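Local coordinates for CELL WALL surface anchor family protein (Streptococcus pneumoniae, PDB 2X9Z) that forms the repeating backbone subunit of the pneumococcal pilus, a cell-wall-anchored surface fibre that probably serves in adhesion, at residues A1-P15 with V34-Y48. The protein carries 1 engineered substitution. Sequence-based numbering, arbitrary orientation.
Sequences AKPKIDKDFKGKANP and VEYEIVTKIPALANY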
loop_
_atom_site.group_PDB
_atom_site.type_symbol
_atom_site.label_atom_id
_atom_site.label_comp_id
_atom_site.label_asym_id
_atom_site.label_seq_id
_atom_site.Cartn_x
_atom_site.Cartn_y
_atom_site.Cartn_z
ATOM N N ALA A 1 15.003 -16.312 -3.827
ATOM C CA ALA A 1 15.200 -14.938 -4.282
ATOM C C ALA A 1 13.914 -14.135 -4.151
ATOM O O ALA A 1 12.849 -14.571 -4.587
ATOM C CB ALA A 1 15.693 -14.916 -5.724
ATOM N N LYS A 2 14.023 -12.954 -3.552
ATOM C CA LYS A 2 12.868 -12.107 -3.293
ATOM C C LYS A 2 12.561 -11.176 -4.459
ATOM O O LYS A 2 13.461 -10.738 -5.174
ATOM C CB LYS A 2 13.105 -11.279 -2.031
ATOM C CG LYS A 2 13.181 -12.108 -0.759
ATOM C CD LYS A 2 14.151 -11.518 0.256
ATOM C CE LYS A 2 13.815 -10.076 0.609
ATOM N NZ LYS A 2 14.291 -9.107 -0.418
ATOM N N PRO A 3 11.277 -10.869 -4.655
ATOM C CA PRO A 3 10.931 -9.823 -5.619
ATOM C C PRO A 3 11.393 -8.464 -5.090
ATOM O O PRO A 3 11.658 -8.332 -3.891
ATOM C CB PRO A 3 9.404 -9.911 -5.701
ATOM C CG PRO A 3 8.961 -10.533 -4.411
ATOM C CD PRO A 3 10.119 -11.339 -3.873
ATOM N N LYS A 4 11.519 -7.485 -5.978
ATOM C CA LYS A 4 11.945 -6.138 -5.601
ATOM C C LYS A 4 10.964 -5.136 -6.171
ATOM O O LYS A 4 10.344 -5.396 -7.195
ATOM C CB LYS A 4 13.347 -5.853 -6.140
ATOM C CG LYS A 4 14.423 -6.786 -5.589
ATOM C CD LYS A 4 15.814 -6.382 -6.065
ATOM C CE LYS A 4 15.919 -6.418 -7.578
ATOM N NZ LYS A 4 15.792 -7.793 -8.125
ATOM N N ILE A 5 10.822 -3.989 -5.516
ATOM C CA ILE A 5 9.840 -2.999 -5.946
ATOM C C ILE A 5 10.317 -1.576 -5.714
ATOM O O ILE A 5 11.109 -1.321 -4.811
ATOM C CB ILE A 5 8.490 -3.211 -5.216
ATOM C CG1 ILE A 5 7.374 -2.375 -5.845
ATOM C CG2 ILE A 5 8.630 -2.922 -3.727
ATOM C CD1 ILE A 5 5.997 -2.816 -5.410
ATOM N N ASP A 6 9.841 -0.664 -6.550
ATOM C CA ASP A 6 10.049 0.749 -6.308
ATOM C C ASP A 6 8.831 1.512 -6.807
ATOM O O ASP A 6 8.137 1.067 -7.731
ATOM C CB ASP A 6 11.304 1.243 -7.019
ATOM C CG ASP A 6 11.687 2.657 -6.602
ATOM O OD1 ASP A 6 11.471 3.027 -5.421
ATOM O OD2 ASP A 6 12.203 3.404 -7.456
ATOM N N LYS A 7 8.564 2.648 -6.176
ATOM C CA LYS A 7 7.506 3.531 -6.613
ATOM C C LYS A 7 8.058 4.938 -6.754
ATOM O O LYS A 7 8.765 5.425 -5.872
ATOM C CB LYS A 7 6.363 3.544 -5.612
ATOM C CG LYS A 7 5.277 4.483 -6.040
ATOM C CD LYS A 7 4.188 4.605 -5.035
ATOM C CE LYS A 7 3.113 5.462 -5.639
ATOM N NZ LYS A 7 1.871 5.321 -4.889
ATOM N N ASP A 8 7.730 5.600 -7.856
ATOM C CA ASP A 8 8.181 6.973 -8.043
ATOM C C ASP A 8 7.337 7.640 -9.121
ATOM O O ASP A 8 6.385 7.052 -9.637
ATOM C CB ASP A 8 9.671 6.982 -8.430
ATOM C CG ASP A 8 10.416 8.214 -7.922
ATOM O OD1 ASP A 8 9.802 9.292 -7.763
ATOM O OD2 ASP A 8 11.637 8.094 -7.679
ATOM N N PHE A 9 7.684 8.872 -9.448
ATOM C CA PHE A 9 7.032 9.550 -10.557
ATOM C C PHE A 9 7.446 8.911 -11.878
ATOM O O PHE A 9 8.426 8.162 -11.937
ATOM C CB PHE A 9 7.370 11.039 -10.525
ATOM C CG PHE A 9 7.020 11.693 -9.221
ATOM C CD1 PHE A 9 8.004 12.217 -8.396
ATOM C CD2 PHE A 9 5.699 11.748 -8.804
ATOM C CE1 PHE A 9 7.670 12.796 -7.182
ATOM C CE2 PHE A 9 5.363 12.337 -7.595
ATOM C CZ PHE A 9 6.356 12.858 -6.781
ATOM N N LYS A 10 6.676 9.185 -12.927
ATOM C CA LYS A 10 6.931 8.627 -14.253
ATOM C C LYS A 10 8.402 8.734 -14.661
ATOM O O LYS A 10 8.998 9.814 -14.594
ATOM C CB LYS A 10 6.041 9.314 -15.295
ATOM C CG LYS A 10 6.337 8.922 -16.732
ATOM C CD LYS A 10 5.293 9.515 -17.667
ATOM C CE LYS A 10 5.498 9.058 -19.099
ATOM N NZ LYS A 10 6.788 9.551 -19.652
ATOM N N GLY A 11 8.983 7.605 -15.066
ATOM C CA GLY A 11 10.344 7.577 -15.571
ATOM C C GLY A 11 11.432 7.451 -14.519
ATOM O O GLY A 11 12.614 7.380 -14.858
ATOM N N LYS A 12 11.048 7.417 -13.248
ATOM C CA LYS A 12 12.030 7.497 -12.170
ATOM C C LYS A 12 12.100 6.267 -11.268
ATOM O O LYS A 12 13.018 6.154 -10.457
ATOM C CB LYS A 12 11.778 8.746 -11.324
ATOM C CG LYS A 12 11.929 10.058 -12.087
ATOM C CD LYS A 12 11.740 11.255 -11.158
ATOM C CE LYS A 12 12.269 12.552 -11.769
ATOM N NZ LYS A 12 11.443 13.034 -12.906
ATOM N N ALA A 13 11.149 5.343 -11.402
ATOM C CA ALA A 13 11.157 4.154 -10.553
ATOM C C ALA A 13 12.248 3.177 -10.982
ATOM O O ALA A 13 12.460 2.949 -12.169
ATOM C CB ALA A 13 9.801 3.475 -10.562
ATOM N N ASN A 14 12.930 2.600 -9.999
ATOM C CA ASN A 14 14.066 1.727 -10.257
ATOM C C ASN A 14 14.340 0.877 -9.020
ATOM O O ASN A 14 14.970 1.344 -8.075
ATOM C CB ASN A 14 15.286 2.581 -10.615
ATOM C CG ASN A 14 16.474 1.753 -11.068
ATOM O OD1 ASN A 14 16.654 0.611 -10.645
ATOM N ND2 ASN A 14 17.307 2.342 -11.922
ATOM N N PRO A 15 13.859 -0.378 -9.019
ATOM C CA PRO A 15 13.993 -1.221 -7.824
ATOM C C PRO A 15 15.438 -1.509 -7.447
ATOM O O PRO A 15 15.722 -1.692 -6.265
ATOM C CB PRO A 15 13.308 -2.525 -8.233
ATOM C CG PRO A 15 12.361 -2.136 -9.303
ATOM C CD PRO A 15 13.025 -1.018 -10.055
ATOM N N VAL A 34 -0.317 14.510 -11.817
ATOM C CA VAL A 34 0.954 13.931 -11.403
ATOM C C VAL A 34 0.997 12.466 -11.839
ATOM O O VAL A 34 0.111 11.686 -11.492
ATOM C CB VAL A 34 1.122 14.031 -9.869
ATOM C CG1 VAL A 34 2.481 13.494 -9.441
ATOM C CG2 VAL A 34 0.935 15.481 -9.405
ATOM N N GLU A 35 2.022 12.098 -12.601
ATOM C CA GLU A 35 2.120 10.752 -13.156
ATOM C C GLU A 35 3.019 9.866 -12.305
ATOM O O GLU A 35 4.133 10.256 -11.939
ATOM C CB GLU A 35 2.642 10.811 -14.588
ATOM C CG GLU A 35 1.703 11.545 -15.530
ATOM C CD GLU A 35 2.296 11.732 -16.904
ATOM O OE1 GLU A 35 3.192 12.591 -17.049
ATOM O OE2 GLU A 35 1.868 11.022 -17.834
ATOM N N TYR A 36 2.526 8.663 -12.015
ATOM C CA TYR A 36 3.196 7.712 -11.140
ATOM C C TYR A 36 3.499 6.397 -11.836
ATOM O O TYR A 36 2.837 6.015 -12.801
ATOM C CB TYR A 36 2.302 7.398 -9.943
ATOM C CG TYR A 36 2.214 8.500 -8.911
ATOM C CD1 TYR A 36 1.237 9.488 -8.987
ATOM C CD2 TYR A 36 3.105 8.548 -7.855
ATOM C CE1 TYR A 36 1.157 10.491 -8.034
ATOM C CE2 TYR A 36 3.026 9.531 -6.905
ATOM C CZ TYR A 36 2.056 10.500 -6.991
ATOM O OH TYR A 36 2.008 11.484 -6.027
ATOM N N GLU A 37 4.483 5.685 -11.303
ATOM C CA GLU A 37 4.744 4.327 -11.746
ATOM C C GLU A 37 5.238 3.460 -10.592
ATOM O O GLU A 37 5.941 3.930 -9.683
ATOM C CB GLU A 37 5.742 4.311 -12.902
ATOM C CG GLU A 37 7.123 4.789 -12.528
ATOM C CD GLU A 37 8.050 4.873 -13.723
ATOM O OE1 GLU A 37 9.269 4.708 -13.537
ATOM O OE2 GLU A 37 7.561 5.108 -14.848
ATOM N N ILE A 38 4.844 2.191 -10.632
ATOM C CA ILE A 38 5.292 1.187 -9.682
ATOM C C ILE A 38 5.973 0.112 -10.523
ATOM O O ILE A 38 5.364 -0.434 -11.447
ATOM C CB ILE A 38 4.094 0.552 -8.940
ATOM C CG1 ILE A 38 3.231 1.623 -8.256
ATOM C CG2 ILE A 38 4.570 -0.512 -7.958
ATOM C CD1 ILE A 38 1.878 1.104 -7.855
ATOM N N VAL A 39 7.236 -0.172 -10.222
ATOM C CA VAL A 39 7.998 -1.157 -10.975
ATOM C C VAL A 39 8.391 -2.301 -10.043
ATOM O O VAL A 39 8.947 -2.061 -8.962
ATOM C CB VAL A 39 9.265 -0.531 -11.602
ATOM C CG1 VAL A 39 10.130 -1.600 -12.234
ATOM C CG2 VAL A 39 8.883 0.545 -12.623
ATOM N N THR A 40 8.079 -3.530 -10.453
ATOM C CA THR A 40 8.334 -4.712 -9.634
ATOM C C THR A 40 9.122 -5.736 -10.432
ATOM O O THR A 40 8.797 -6.019 -11.587
ATOM C CB THR A 40 7.007 -5.349 -9.155
ATOM O OG1 THR A 40 6.197 -4.336 -8.550
ATOM C CG2 THR A 40 7.271 -6.453 -8.139
ATOM N N LYS A 41 10.169 -6.274 -9.818
ATOM C CA LYS A 41 10.976 -7.313 -10.431
ATOM C C LYS A 41 10.632 -8.644 -9.784
ATOM O O LYS A 41 10.793 -8.814 -8.577
ATOM C CB LYS A 41 12.465 -7.032 -10.215
ATOM C CG LYS A 41 12.939 -5.700 -10.740
ATOM C CD LYS A 41 13.048 -5.689 -12.246
ATOM C CE LYS A 41 13.635 -4.367 -12.726
ATOM N NZ LYS A 41 13.745 -4.302 -14.212
ATOM N N ILE A 42 10.162 -9.581 -10.594
ATOM C CA ILE A 42 9.816 -10.910 -10.116
ATOM C C ILE A 42 10.916 -11.867 -10.554
ATOM O O ILE A 42 11.302 -11.876 -11.722
ATOM C CB ILE A 42 8.437 -11.332 -10.667
ATOM C CG1 ILE A 42 7.357 -10.415 -10.070
ATOM C CG2 ILE A 42 8.142 -12.814 -10.389
ATOM C CD1 ILE A 42 5.965 -10.702 -10.542
ATOM N N PRO A 43 11.454 -12.651 -9.609
ATOM C CA PRO A 43 12.615 -13.500 -9.905
ATOM C C PRO A 43 12.299 -14.613 -10.910
ATOM O O PRO A 43 11.143 -15.009 -11.076
ATOM C CB PRO A 43 12.965 -14.109 -8.537
ATOM C CG PRO A 43 12.248 -13.287 -7.529
ATOM C CD PRO A 43 11.018 -12.778 -8.211
ATOM N N ALA A 44 13.327 -15.113 -11.585
ATOM C CA ALA A 44 13.172 -16.309 -12.417
ATOM C C ALA A 44 12.618 -17.486 -11.607
ATOM O O ALA A 44 12.884 -17.616 -10.404
ATOM C CB ALA A 44 14.499 -16.687 -13.060
ATOM N N LEU A 45 11.832 -18.326 -12.275
ATOM C CA LEU A 45 11.307 -19.567 -11.693
ATOM C C LEU A 45 10.378 -19.343 -10.499
ATOM O O LEU A 45 10.308 -20.177 -9.597
ATOM C CB LEU A 45 12.447 -20.533 -11.325
ATOM C CG LEU A 45 13.411 -20.845 -12.472
ATOM C CD1 LEU A 45 14.522 -21.783 -12.016
ATOM C CD2 LEU A 45 12.666 -21.433 -13.664
ATOM N N ALA A 46 9.654 -18.228 -10.505
ATOM C CA ALA A 46 8.658 -17.959 -9.478
ATOM C C ALA A 46 7.464 -18.906 -9.594
ATOM O O ALA A 46 7.150 -19.392 -10.680
ATOM C CB ALA A 46 8.195 -16.501 -9.564
ATOM N N ASN A 47 6.806 -19.169 -8.471
ATOM C CA ASN A 47 5.585 -19.966 -8.474
ATOM C C ASN A 47 4.535 -19.351 -7.551
ATOM O O ASN A 47 3.987 -20.018 -6.673
ATOM C CB ASN A 47 5.874 -21.414 -8.077
ATOM C CG ASN A 47 4.723 -22.341 -8.399
ATOM O OD1 ASN A 47 3.995 -22.127 -9.372
ATOM N ND2 ASN A 47 4.549 -23.377 -7.585
ATOM N N TYR A 48 4.251 -18.069 -7.758
ATOM C CA TYR A 48 3.342 -17.367 -6.872
ATOM C C TYR A 48 1.898 -17.780 -7.107
ATOM O O TYR A 48 1.463 -17.932 -8.249
ATOM C CB TYR A 48 3.458 -15.857 -7.065
ATOM C CG TYR A 48 4.819 -15.256 -6.768
ATOM C CD1 TYR A 48 5.755 -15.926 -5.986
ATOM C CD2 TYR A 48 5.157 -13.997 -7.258
ATOM C CE1 TYR A 48 6.998 -15.358 -5.718
ATOM C CE2 TYR A 48 6.386 -13.425 -7.000
ATOM C CZ TYR A 48 7.309 -14.103 -6.229
ATOM O OH TYR A 48 8.535 -13.506 -5.980
HETATM O O HOH W 1 10.241 -14.949 -4.447
HETATM O O HOH W 2 13.575 -10.021 -8.064
HETATM O O HOH W 3 11.415 3.902 -14.541
#
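Lys7 and Ile38 sit opposite each other in an antiparallel ladder that joins edge strand 4-9 to strand 33-42, the latter within a region assigned to a Cna-B-like pilin family. Six backbone hydrogen bonds pair Lys4 with Lys41, Asp6 with Val39 and Asp8 with Glu37. On the face of Ile5, Lys7 and Ile38, turned to strands 50-57 and 130-139, Lys7 runs out fully extended, CG anti to the backbone N (chi1 179°), and its CE passes Tyr36 CD2 at 3.8 Å. Its NZ is covalently joined to Asn132 CG, an isopeptide bond of the kind known in Gram-positive pilins, and is hydrogen-bonded to Asp55. Further along this face Ile5 and Ile38 lie side by side, Ile5 CD1 3.7 Å from Ile38 CG2. At the other end of the ladder, past Lys7, the Phe9 and Tyr36 side chains run side by side, their ring planes inclined at 46°, and Phe9 CD2 stands over one face of Tyr36 near its rim.

After Phe9 the chain doubles back over the face carrying Val39 and Glu37, where Ala13 CB packs on Val39 CG2 and Pro15 CD on Val39 CG1. Glu37 reaches into this loop, its carboxylate gripped by two backbone amides: Ala13 N meets OE1 at 2.9 Å, while Gly11 N comes to OE2, also at 2.9 Å, from above the carboxylate plane and almost straight (176°).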